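Local atomic coordinates of adenylation domain (Streptomyces sp., PDB entry 5N9X), a protein that belongs to the ANL superfamily of AMP-binding enzymes, with a large N-terminal part and a small C-terminal domain, and binds adenosine-5'-triphosphate and threonine. Residues 181-186 with 315-320; 193-198 with 214-219. All coordinates share one frame; numbering follows the deposited sequence.

Contact 1: residues 181-186 with 315-320. With THR (threonine), chain C; ATP (adenosine-5'-triphosphate), chain D.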
loop_
_atom_site.group_PDB
_atom_site.type_symbol
_atom_site.label_atom_id
_atom_site.label_comp_id
_atom_site.label_asym_id
_atom_site.label_seq_id
_atom_site.Cartn_x
_atom_site.Cartn_y
_atom_site.Cartn_z
ATOM N N HIS A 181 9.317 -1.904 14.739
ATOM C CA HIS A 181 9.888 -0.562 14.756
ATOM C C HIS A 181 11.163 -0.486 13.925
ATOM O O HIS A 181 11.292 0.380 13.066
ATOM C CB HIS A 181 10.160 -0.124 16.207
ATOM C CG HIS A 181 8.945 0.394 16.917
ATOM N ND1 HIS A 181 8.486 1.691 16.768
ATOM C CD2 HIS A 181 8.098 -0.209 17.786
ATOM C CE1 HIS A 181 7.402 1.856 17.505
ATOM N NE2 HIS A 181 7.142 0.719 18.131
ATOM N N GLY A 182 12.098 -1.397 14.179
ATOM C CA GLY A 182 13.312 -1.520 13.392
ATOM C C GLY A 182 13.092 -1.813 11.921
ATOM O O GLY A 182 13.892 -1.399 11.075
ATOM N N ASN A 183 12.022 -2.525 11.583
ATOM C CA ASN A 183 11.685 -2.653 10.167
ATOM C C ASN A 183 11.388 -1.265 9.577
ATOM O O ASN A 183 12.029 -0.855 8.603
ATOM C CB ASN A 183 10.488 -3.580 9.923
ATOM C CG ASN A 183 10.727 -5.029 10.363
ATOM O OD1 ASN A 183 9.831 -5.646 10.896
ATOM N ND2 ASN A 183 11.909 -5.578 10.087
ATOM N N VAL A 184 10.439 -0.533 10.174
ATOM C CA VAL A 184 10.128 0.794 9.654
ATOM C C VAL A 184 11.302 1.782 9.684
ATOM O O VAL A 184 11.505 2.528 8.715
ATOM C CB VAL A 184 8.957 1.487 10.389
ATOM C CG1 VAL A 184 8.444 2.621 9.517
ATOM C CG2 VAL A 184 7.830 0.530 10.661
ATOM N N THR A 185 12.059 1.816 10.785
ATOM C CA THR A 185 13.186 2.738 10.838
ATOM C C THR A 185 14.227 2.340 9.781
ATOM O O THR A 185 14.829 3.220 9.165
ATOM C CB THR A 185 13.804 2.870 12.292
ATOM O OG1 THR A 185 14.246 1.605 12.801
ATOM C CG2 THR A 185 12.783 3.484 13.254
ATOM N N ALA A 186 14.402 1.049 9.507
ATOM C CA ALA A 186 15.273 0.658 8.389
ATOM C C ALA A 186 14.751 1.176 7.037
ATOM O O ALA A 186 15.546 1.514 6.169
ATOM C CB ALA A 186 15.453 -0.866 8.332
ATOM N N GLU A 315 5.112 -7.416 3.468
ATOM C CA GLU A 315 6.035 -8.295 4.168
ATOM C C GLU A 315 7.459 -7.755 4.275
ATOM O O GLU A 315 8.253 -8.255 5.059
ATOM C CB GLU A 315 6.040 -9.687 3.503
ATOM C CG GLU A 315 4.740 -10.504 3.699
ATOM C CD GLU A 315 3.636 -10.199 2.690
ATOM O OE1 GLU A 315 3.699 -9.187 1.950
ATOM O OE2 GLU A 315 2.682 -10.989 2.647
ATOM N N THR A 316 7.791 -6.731 3.508
ATOM C CA THR A 316 9.134 -6.157 3.593
ATOM C C THR A 316 9.077 -4.650 3.844
ATOM O O THR A 316 9.988 -3.898 3.463
ATOM C CB THR A 316 9.975 -6.481 2.313
ATOM O OG1 THR A 316 9.420 -5.831 1.169
ATOM C CG2 THR A 316 10.028 -7.974 2.067
ATOM N N THR A 317 7.974 -4.238 4.463
ATOM C CA THR A 317 7.734 -2.893 4.988
ATOM C C THR A 317 7.580 -1.803 3.912
ATOM O O THR A 317 8.478 -1.003 3.700
ATOM C CB THR A 317 8.845 -2.473 6.006
ATOM O OG1 THR A 317 9.201 -3.595 6.827
ATOM C CG2 THR A 317 8.372 -1.302 6.900
ATOM N N VAL A 318 6.395 -1.754 3.309
ATOM C CA VAL A 318 5.974 -0.707 2.377
ATOM C C VAL A 318 6.683 -0.667 1.008
ATOM O O VAL A 318 6.021 -0.857 -0.014
ATOM C CB VAL A 318 6.077 0.705 3.012
ATOM C CG1 VAL A 318 5.175 1.658 2.253
ATOM C CG2 VAL A 318 5.668 0.673 4.506
ATOM N N HIS A 319 7.992 -0.405 0.981
ATOM C CA HIS A 319 8.763 -0.329 -0.274
ATOM C C HIS A 319 9.998 -1.215 -0.289
ATOM O O HIS A 319 10.658 -1.384 0.733
ATOM C CB HIS A 319 9.213 1.121 -0.578
ATOM C CG HIS A 319 8.139 2.148 -0.407
ATOM N ND1 HIS A 319 7.007 2.166 -1.186
ATOM C CD2 HIS A 319 8.032 3.197 0.447
ATOM C CE1 HIS A 319 6.240 3.183 -0.815
ATOM N NE2 HIS A 319 6.838 3.821 0.172
ATOM N N ALA A 320 10.336 -1.732 -1.470
ATOM C CA ALA A 320 11.493 -2.604 -1.608
ATOM C C ALA A 320 12.437 -2.153 -2.731
ATOM O O ALA A 320 13.574 -2.656 -2.835
ATOM C CB ALA A 320 11.042 -4.025 -1.854
HETATM N N THR C . 3.152 -1.825 0.346
HETATM C CA THR C . 2.107 -1.378 -0.587
HETATM C C THR C . 1.487 -2.618 -1.166
HETATM O O THR C . 0.459 -2.674 -1.869
HETATM C CB THR C . 2.653 -0.504 -1.741
HETATM O OG1 THR C . 3.801 -1.140 -2.339
HETATM C CG2 THR C . 3.025 0.882 -1.228
HETATM O OXT THR C . 2.138 -3.617 -0.891
HETATM P PG ATP D . -0.616 -10.233 -0.168
HETATM O O1G ATP D . 0.258 -11.040 -1.121
HETATM O O2G ATP D . -1.722 -11.018 0.467
HETATM O O3G ATP D . 0.148 -9.465 0.898
HETATM P PB ATP D . -0.902 -7.777 -1.733
HETATM O O1B ATP D . -0.007 -8.289 -2.865
HETATM O O2B ATP D . -1.920 -6.717 -2.003
HETATM O O3B ATP D . -1.480 -9.156 -1.081
HETATM P PA ATP D . 0.657 -5.907 -0.404
HETATM O O1A ATP D . 1.940 -6.107 0.367
HETATM O O2A ATP D . -0.271 -4.773 0.020
HETATM O O3A ATP D . -0.112 -7.305 -0.422
HETATM O "O5'" ATP D . 0.890 -5.807 -2.019
HETATM C "C5'" ATP D . 2.144 -5.978 -2.681
HETATM C "C4'" ATP D . 1.925 -6.523 -4.094
HETATM O "O4'" ATP D . 1.627 -5.480 -5.009
HETATM C "C3'" ATP D . 3.093 -7.309 -4.662
HETATM O "O3'" ATP D . 2.731 -8.685 -4.606
HETATM C "C2'" ATP D . 3.228 -6.869 -6.097
HETATM O "O2'" ATP D . 2.667 -7.880 -6.930
HETATM C "C1'" ATP D . 2.373 -5.627 -6.226
HETATM N N9 ATP D . 3.203 -4.399 -6.427
HETATM C C8 ATP D . 3.547 -3.520 -5.459
HETATM N N7 ATP D . 4.297 -2.497 -5.931
HETATM C C5 ATP D . 4.441 -2.705 -7.251
HETATM C C6 ATP D . 5.122 -1.987 -8.352
HETATM N N6 ATP D . 5.795 -0.847 -8.105
HETATM N N1 ATP D . 5.053 -2.516 -9.590
HETATM C C2 ATP D . 4.399 -3.676 -9.804
HETATM N N3 ATP D . 3.739 -4.389 -8.864
HETATM C C4 ATP D . 3.725 -3.962 -7.577
#
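Thr-317 reaches across to Asn-183 and Val-184 in the first turns of helix 181-191, and its short side chain divides the work between two branches. CB makes no close approach to the helix itself but sets the fork: OG1 stands beside the backbone N (chi1 -39°) while CG2 lies anti to it. The side chains of Thr-317 and Asn-183 cross at about a right angle, bringing Thr-317 OG1 to 3.4 Å from Asn-183 CB; OG1 spends its polarity on Gln-370 O rather than on the asparagine. The amide of Asn-183 is likewise engaged elsewhere, OD1 with Arg-180 N and ND2 with Pro-369 O. CG2 settles against the helix backbone, 3.9 Å from Val-184 CA, with Val-184 CG2 4.2 Å from Thr-317 CG2. Segment 315-320 begins at Glu-315, the last residue of the A5 motif of adenylation domains, Asn-x-Tyr-Gly-Pro-Thr-Glu, which here reads Asn-Met-Tyr-Gly-Ile-Thr-Glu, and continues into a classic gamma turn: His-319 N bonds to Thr-317 O at 2.8 Å, with Val-318 at the corner (phi 69°, psi -64°). Val-318 O serves the bound threonine twice, accepting from its N at 3.0 Å and from its OG1 at 3.2 Å. At the other end of the loop, Glu-315 OE2 is bonded to Tyr-375 OH and comes within 3.4 Å of ATP O3G.

Contact 2: residues 193-198 with 214-219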
loop_
_atom_site.group_PDB
_atom_site.type_symbol
_atom_site.label_atom_id
_atom_site.label_comp_id
_atom_site.label_asym_id
_atom_site.label_seq_id
_atom_site.Cartn_x
_atom_site.Cartn_y
_atom_site.Cartn_z
ATOM N N ARG A 193 19.040 8.724 1.288
ATOM C CA ARG A 193 19.852 9.286 0.212
ATOM C C ARG A 193 19.194 9.302 -1.172
ATOM O O ARG A 193 19.612 10.064 -2.045
ATOM C CB ARG A 193 21.192 8.546 0.132
ATOM C CG ARG A 193 22.221 9.073 1.117
ATOM C CD ARG A 193 23.482 8.227 1.151
ATOM N NE ARG A 193 24.526 8.823 1.988
ATOM C CZ ARG A 193 25.443 8.122 2.659
ATOM N NH1 ARG A 193 25.443 6.795 2.601
ATOM N NH2 ARG A 193 26.360 8.740 3.392
ATOM N N LEU A 194 18.178 8.480 -1.394
ATOM C CA LEU A 194 17.513 8.490 -2.696
ATOM C C LEU A 194 16.459 9.595 -2.822
ATOM O O LEU A 194 16.149 10.060 -3.917
ATOM C CB LEU A 194 16.875 7.131 -2.983
ATOM C CG LEU A 194 17.857 5.975 -3.212
ATOM C CD1 LEU A 194 17.188 4.624 -2.933
ATOM C CD2 LEU A 194 18.424 6.011 -4.622
ATOM N N PHE A 195 15.891 9.990 -1.695
ATOM C CA PHE A 195 14.904 11.053 -1.672
ATOM C C PHE A 195 15.597 12.241 -1.016
ATOM O O PHE A 195 16.529 12.047 -0.227
ATOM C CB PHE A 195 13.662 10.653 -0.855
ATOM C CG PHE A 195 12.693 9.708 -1.553
ATOM C CD1 PHE A 195 11.744 10.183 -2.446
ATOM C CD2 PHE A 195 12.687 8.347 -1.252
ATOM C CE1 PHE A 195 10.831 9.316 -3.052
ATOM C CE2 PHE A 195 11.767 7.473 -1.858
ATOM C CZ PHE A 195 10.848 7.962 -2.759
ATOM N N SER A 196 15.127 13.452 -1.291
ATOM C CA SER A 196 15.561 14.627 -0.527
ATOM C C SER A 196 14.408 15.249 0.277
ATOM O O SER A 196 13.726 16.162 -0.203
ATOM C CB SER A 196 16.171 15.658 -1.477
ATOM O OG SER A 196 16.565 16.828 -0.790
ATOM N N PHE A 197 14.184 14.739 1.485
ATOM C CA PHE A 197 13.115 15.231 2.361
ATOM C C PHE A 197 13.570 16.283 3.372
ATOM O O PHE A 197 14.671 16.211 3.905
ATOM C CB PHE A 197 12.473 14.058 3.123
ATOM C CG PHE A 197 11.855 13.026 2.229
ATOM C CD1 PHE A 197 11.016 13.417 1.185
ATOM C CD2 PHE A 197 12.073 11.673 2.439
ATOM C CE1 PHE A 197 10.434 12.479 0.348
ATOM C CE2 PHE A 197 11.481 10.725 1.614
ATOM C CZ PHE A 197 10.666 11.125 0.565
ATOM N N SER A 198 12.696 17.238 3.678
ATOM C CA SER A 198 13.000 18.204 4.728
ATOM C C SER A 198 11.761 18.561 5.539
ATOM O O SER A 198 10.629 18.250 5.142
ATOM C CB SER A 198 13.611 19.480 4.137
ATOM O OG SER A 198 12.615 20.420 3.840
ATOM N N SER A 214 0.146 4.163 4.097
ATOM C CA SER A 214 -0.100 5.240 5.073
ATOM C C SER A 214 1.013 5.398 6.099
ATOM O O SER A 214 1.229 6.474 6.620
ATOM C CB SER A 214 -1.426 5.001 5.808
ATOM O OG SER A 214 -1.331 3.915 6.726
ATOM N N VAL A 215 1.700 4.301 6.401
ATOM C CA VAL A 215 2.919 4.315 7.229
ATOM C C VAL A 215 4.023 5.173 6.633
ATOM O O VAL A 215 4.664 5.959 7.309
ATOM C CB VAL A 215 3.459 2.903 7.416
ATOM C CG1 VAL A 215 4.686 2.887 8.330
ATOM C CG2 VAL A 215 2.360 2.014 7.975
ATOM N N TRP A 216 4.228 5.002 5.344
ATOM C CA TRP A 216 5.166 5.819 4.620
ATOM C C TRP A 216 4.723 7.272 4.662
ATOM O O TRP A 216 5.523 8.175 4.883
ATOM C CB TRP A 216 5.271 5.290 3.203
ATOM C CG TRP A 216 5.945 6.123 2.206
ATOM C CD1 TRP A 216 5.355 6.767 1.177
ATOM C CD2 TRP A 216 7.357 6.360 2.081
ATOM N NE1 TRP A 216 6.296 7.409 0.414
ATOM C CE2 TRP A 216 7.539 7.172 0.943
ATOM C CE3 TRP A 216 8.484 5.969 2.823
ATOM C CZ2 TRP A 216 8.818 7.615 0.523
ATOM C CZ3 TRP A 216 9.744 6.411 2.410
ATOM C CH2 TRP A 216 9.899 7.226 1.271
ATOM N N GLU A 217 3.430 7.476 4.459
ATOM C CA GLU A 217 2.890 8.814 4.396
ATOM C C GLU A 217 3.003 9.499 5.764
ATOM O O GLU A 217 3.542 10.593 5.867
ATOM C CB GLU A 217 1.429 8.789 3.908
ATOM C CG GLU A 217 1.271 8.477 2.419
ATOM C CD GLU A 217 -0.200 8.336 1.972
ATOM O OE1 GLU A 217 -1.068 7.974 2.798
ATOM O OE2 GLU A 217 -0.486 8.581 0.780
ATOM N N ILE A 218 2.498 8.853 6.802
ATOM C CA ILE A 218 2.525 9.424 8.151
ATOM C C ILE A 218 3.949 9.711 8.648
ATOM O O ILE A 218 4.262 10.829 9.104
ATOM C CB ILE A 218 1.834 8.475 9.179
ATOM C CG1 ILE A 218 0.318 8.423 8.955
ATOM C CG2 ILE A 218 2.186 8.862 10.605
ATOM C CD1 ILE A 218 -0.343 7.056 9.372
ATOM N N TRP A 219 4.813 8.693 8.543
ATOM C CA TRP A 219 6.146 8.791 9.102
ATOM C C TRP A 219 7.100 9.549 8.189
ATOM O O TRP A 219 8.079 10.124 8.663
ATOM C CB TRP A 219 6.652 7.393 9.441
ATOM C CG TRP A 219 5.941 6.959 10.659
ATOM C CD1 TRP A 219 4.942 6.022 10.749
ATOM C CD2 TRP A 219 6.092 7.508 11.968
ATOM N NE1 TRP A 219 4.494 5.938 12.033
ATOM C CE2 TRP A 219 5.181 6.831 12.809
ATOM C CE3 TRP A 219 6.916 8.499 12.516
ATOM C CZ2 TRP A 219 5.068 7.121 14.180
ATOM C CZ3 TRP A 219 6.813 8.778 13.869
ATOM C CH2 TRP A 219 5.899 8.096 14.687
#
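The helical bond from Ile-218 N to Ser-214 O, at 2.7 Å, spans the turn from which Trp-216 extends its indole to Phe-195 and Phe-197. No polar bond joins the two segments; three aromatic side chains make the contact instead, and they illustrate how one indole can serve two rings with a single rim. With CG anti to the backbone N (chi1 167°), Trp-216 brings the far edge of its six-membered ring, atoms CZ2 and CH2, to the loop. Phe-195 comes to meet it from the opposite direction: CE2 is 3.7 Å from Trp-216 CH2, and Trp-216 CZ2 lies over one face of the phenyl ring. The two planes are inclined at 52°, so this is an oblique pair. The Phe-197 side chain runs roughly perpendicular to that of Trp-216 and receives Trp-216 CH2 at its ring edge, 3.9 Å from Phe-197 CE2; the planes meet at 67°, again obliquely. The phenylalanines also touch one another, since Phe-195 CB sits 3.2 Å above the plane of the Phe-197 ring, toward its rim. Between them, the backbone of Ser-196 is held by Tyr-280 OH on N and by Arg-279 NH2 on O. This aromatic cluster fastens the loop after helix 181-191 to helix 213-222, Trp-216 packing against Leu-187 and Cys-191 of the former helix and meeting Trp-203 of strand 202-205 edge-to-face, while Phe-195 makes edge-to-face pairs with Tyr-280 of strand 280-284 and Phe-322 of strand 321-324.

How the contacts relate
Contact 2 is nested along the chain within the loop closed by contact 1, and their centres lie 12 Å apart. Trp-216 and His-319 join them in an edge-to-face pair, with His-319 NE2 3.2 Å from Trp-216 CG. Beside it, Val-318 CG1 packs 3.8 Å from Trp-216 CB, and Val-184 CG1 lies 4.0 Å from Val-215 CG1, bringing helices 181-191 and 213-222 together. Contact 1 supplies pocket walls directly, His-319 CE1 approaching CG2 of the bound threonine at 4.0 Å. Contact 2 stands one shell behind: the Trp-216 side chain is about 7 Å from that ligand and backs His-319.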